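Local structure of R.Ecl18kI (Enterobacter cloacae, 2GB7) at residues G156-L161 / P193-R198. The protein recognises the double-stranded DNA sequence 5'-CCNGG-3' as a type II restriction endonuclease, cuts before the first C, and flips nucleotides to determine its specificity. The protein carries 1 engineered substitution. Residues are numbered along the deposited sequence; the frame is centred on the assembly and turned at random.
Sequences GKLVDL and PEEVNR. With nucleotides of chain B.
Glu195 reaches from helix 191-199 to Gly156, the first residue of the 156-159 turn, and its OE1 lies 3.0 Å from Gly156 CA. This is a close van der Waals approach: the carboxylate oxygen sits against the bare alpha carbon, and the same oxygen is 3.9 Å from Lys157 N. The bend of Glu195 at chi2 (-66°) curls its carboxylate round to this position. Further back along the side chain the contact is nonpolar, with Leu158 CD2 4.2 Å from Glu195 CB, the two side chains lying antiparallel, alongside each other. Leu158 also packs on Glu191 and Val192 of the same helix and on Met204.

Within the helix, a side-on salt bridge holds the carboxylate. Arg198 NH2 donates to Glu195 OE1 and NE to OE2, both on syn sides; the NH2 bond is nearly straight (172°), and OE2 is met well out of the carboxylate plane (31°). The guanidinium edge also passes Gly156, with NH2 3.9 Å from its CA.

The 156-159 segment is a type I beta turn closed by Val159 N to Gly156 O (3.1 Å), and it leads into strand 161-163 of the mixed sheet in this PD-(D/E)XK-clan nuclease domain. Asp160 and Leu161 both pair with Ile179 on the neighbouring antiparallel strand 177-181, a classic beta bulge.

A water bridges protein and DNA: it accepts from Lys157 N and can donate to OP1 of DC2 of chain B (3.2 Å) and, weakly, to Glu195 OE1. Lys157 meets the nucleotide through the first carbon of its side chain, CB lying 3.2 Å from C5' of DC2 of chain B, a tight carbon-carbon approach, while Leu158 packs on another phosphate of the bound DNA.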
loop_
_atom_site.group_PDB
_atom_site.type_symbol
_atom_site.label_atom_id
_atom_site.label_comp_id
_atom_site.label_asym_id
_atom_site.label_seq_id
_atom_site.Cartn_x
_atom_site.Cartn_y
_atom_site.Cartn_z
ATOM N N GLY F 156 -9.977 -12.193 10.369
ATOM C CA GLY F 156 -9.397 -11.496 9.211
ATOM C C GLY F 156 -7.958 -11.897 8.965
ATOM O O GLY F 156 -7.233 -12.177 9.917
ATOM N N LYS F 157 -7.521 -11.911 7.700
ATOM C CA LYS F 157 -6.138 -12.303 7.408
ATOM C C LYS F 157 -5.127 -11.250 7.901
ATOM O O LYS F 157 -3.923 -11.520 7.990
ATOM C CB LYS F 157 -5.943 -12.653 5.922
ATOM C CG LYS F 157 -6.866 -13.772 5.400
ATOM C CD LYS F 157 -6.827 -15.031 6.288
ATOM C CE LYS F 157 -7.699 -16.155 5.722
ATOM N NZ LYS F 157 -7.836 -17.280 6.702
ATOM N N LEU F 158 -5.609 -10.079 8.309
ATOM C CA LEU F 158 -4.709 -9.035 8.829
ATOM C C LEU F 158 -4.499 -9.188 10.377
ATOM O O LEU F 158 -3.677 -8.485 10.967
ATOM C CB LEU F 158 -5.232 -7.677 8.317
ATOM C CG LEU F 158 -5.588 -6.535 9.264
ATOM C CD1 LEU F 158 -6.169 -5.365 8.483
ATOM C CD2 LEU F 158 -6.536 -6.985 10.351
ATOM N N VAL F 159 -5.221 -10.116 10.986
ATOM C CA VAL F 159 -4.944 -10.427 12.392
ATOM C C VAL F 159 -3.728 -11.314 12.387
ATOM O O VAL F 159 -3.684 -12.307 11.638
ATOM C CB VAL F 159 -6.066 -11.220 13.013
ATOM C CG1 VAL F 159 -5.642 -11.674 14.450
ATOM C CG2 VAL F 159 -7.344 -10.404 13.005
ATOM N N ASP F 160 -2.722 -10.933 13.165
ATOM C CA ASP F 160 -1.467 -11.679 13.242
ATOM C C ASP F 160 -1.425 -12.669 14.392
ATOM O O ASP F 160 -0.911 -13.776 14.229
ATOM C CB ASP F 160 -0.325 -10.708 13.390
ATOM C CG ASP F 160 -0.140 -9.886 12.138
ATOM O OD1 ASP F 160 -0.191 -10.464 11.005
ATOM O OD2 ASP F 160 -0.014 -8.658 12.260
ATOM N N LEU F 161 -1.928 -12.243 15.550
ATOM C CA LEU F 161 -1.887 -13.070 16.763
ATOM C C LEU F 161 -3.244 -13.146 17.413
ATOM O O LEU F 161 -3.952 -12.151 17.486
ATOM C CB LEU F 161 -0.930 -12.464 17.770
ATOM C CG LEU F 161 0.500 -12.291 17.263
ATOM C CD1 LEU F 161 1.310 -11.400 18.153
ATOM C CD2 LEU F 161 1.180 -13.647 17.025
ATOM N N PRO F 193 -10.651 -1.372 10.340
ATOM C CA PRO F 193 -12.094 -1.353 10.606
ATOM C C PRO F 193 -12.872 -2.219 9.626
ATOM O O PRO F 193 -13.863 -2.815 9.982
ATOM C CB PRO F 193 -12.466 0.123 10.411
ATOM C CG PRO F 193 -11.278 0.870 10.799
ATOM C CD PRO F 193 -10.169 0.006 10.136
ATOM N N GLU F 194 -12.419 -2.305 8.379
ATOM C CA GLU F 194 -13.121 -3.169 7.442
ATOM C C GLU F 194 -13.137 -4.604 7.940
ATOM O O GLU F 194 -14.192 -5.257 7.937
ATOM C CB GLU F 194 -12.494 -3.058 6.033
ATOM C CG GLU F 194 -13.272 -3.921 5.021
ATOM C CD GLU F 194 -12.918 -5.388 5.023
ATOM O OE1 GLU F 194 -11.762 -5.753 5.356
ATOM O OE2 GLU F 194 -13.814 -6.195 4.633
ATOM N N GLU F 195 -12.003 -5.086 8.432
ATOM C CA GLU F 195 -11.928 -6.454 8.909
ATOM C C GLU F 195 -12.656 -6.640 10.240
ATOM O O GLU F 195 -13.343 -7.641 10.418
ATOM C CB GLU F 195 -10.484 -6.945 8.964
ATOM C CG GLU F 195 -9.957 -7.174 7.543
ATOM C CD GLU F 195 -10.707 -8.329 6.871
ATOM O OE1 GLU F 195 -10.522 -9.482 7.314
ATOM O OE2 GLU F 195 -11.496 -8.102 5.930
ATOM N N VAL F 196 -12.573 -5.639 11.110
ATOM C CA VAL F 196 -13.309 -5.691 12.389
ATOM C C VAL F 196 -14.792 -5.790 12.130
ATOM O O VAL F 196 -15.493 -6.669 12.673
ATOM C CB VAL F 196 -12.965 -4.474 13.231
ATOM C CG1 VAL F 196 -13.917 -4.323 14.437
ATOM C CG2 VAL F 196 -11.577 -4.646 13.773
ATOM N N ASN F 197 -15.284 -4.927 11.255
ATOM C CA ASN F 197 -16.718 -4.914 11.008
ATOM C C ASN F 197 -17.220 -6.130 10.240
ATOM O O ASN F 197 -18.351 -6.597 10.474
ATOM C CB ASN F 197 -17.102 -3.604 10.365
ATOM C CG ASN F 197 -16.971 -2.439 11.333
ATOM O OD1 ASN F 197 -16.594 -1.333 10.942
ATOM N ND2 ASN F 197 -17.260 -2.684 12.600
ATOM N N ARG F 198 -16.393 -6.669 9.361
ATOM C CA ARG F 198 -16.774 -7.827 8.571
ATOM C C ARG F 198 -16.978 -9.070 9.415
ATOM O O ARG F 198 -17.851 -9.880 9.116
ATOM C CB ARG F 198 -15.706 -8.105 7.499
ATOM C CG ARG F 198 -16.086 -9.188 6.480
ATOM C CD ARG F 198 -15.014 -9.261 5.397
ATOM N NE ARG F 198 -13.763 -9.809 5.920
ATOM C CZ ARG F 198 -13.575 -11.091 6.206
ATOM N NH1 ARG F 198 -14.548 -11.987 5.972
ATOM N NH2 ARG F 198 -12.414 -11.487 6.703
ATOM P P DC B 2 -5.933 -10.616 2.029
ATOM O OP1 DC B 2 -6.984 -11.409 2.716
ATOM O OP2 DC B 2 -6.322 -9.544 1.079
ATOM O "O5'" DC B 2 -4.988 -9.986 3.143
ATOM C "C5'" DC B 2 -4.232 -10.839 3.992
ATOM C "C4'" DC B 2 -2.832 -10.306 4.172
ATOM O "O4'" DC B 2 -2.023 -10.533 2.990
ATOM C "C3'" DC B 2 -2.737 -8.815 4.480
ATOM O "O3'" DC B 2 -1.790 -8.657 5.525
ATOM C "C2'" DC B 2 -2.206 -8.219 3.186
ATOM C "C1'" DC B 2 -1.328 -9.344 2.663
ATOM N N1 DC B 2 -1.091 -9.339 1.207
ATOM C C2 DC B 2 0.232 -9.374 0.739
ATOM O O2 DC B 2 1.160 -9.443 1.560
ATOM N N3 DC B 2 0.464 -9.339 -0.593
ATOM C C4 DC B 2 -0.562 -9.285 -1.446
ATOM N N4 DC B 2 -0.289 -9.246 -2.753
ATOM C C5 DC B 2 -1.916 -9.266 -0.999
ATOM C C6 DC B 2 -2.132 -9.293 0.324
HETATM O O HOH W 1 -9.238 -11.450 4.957
#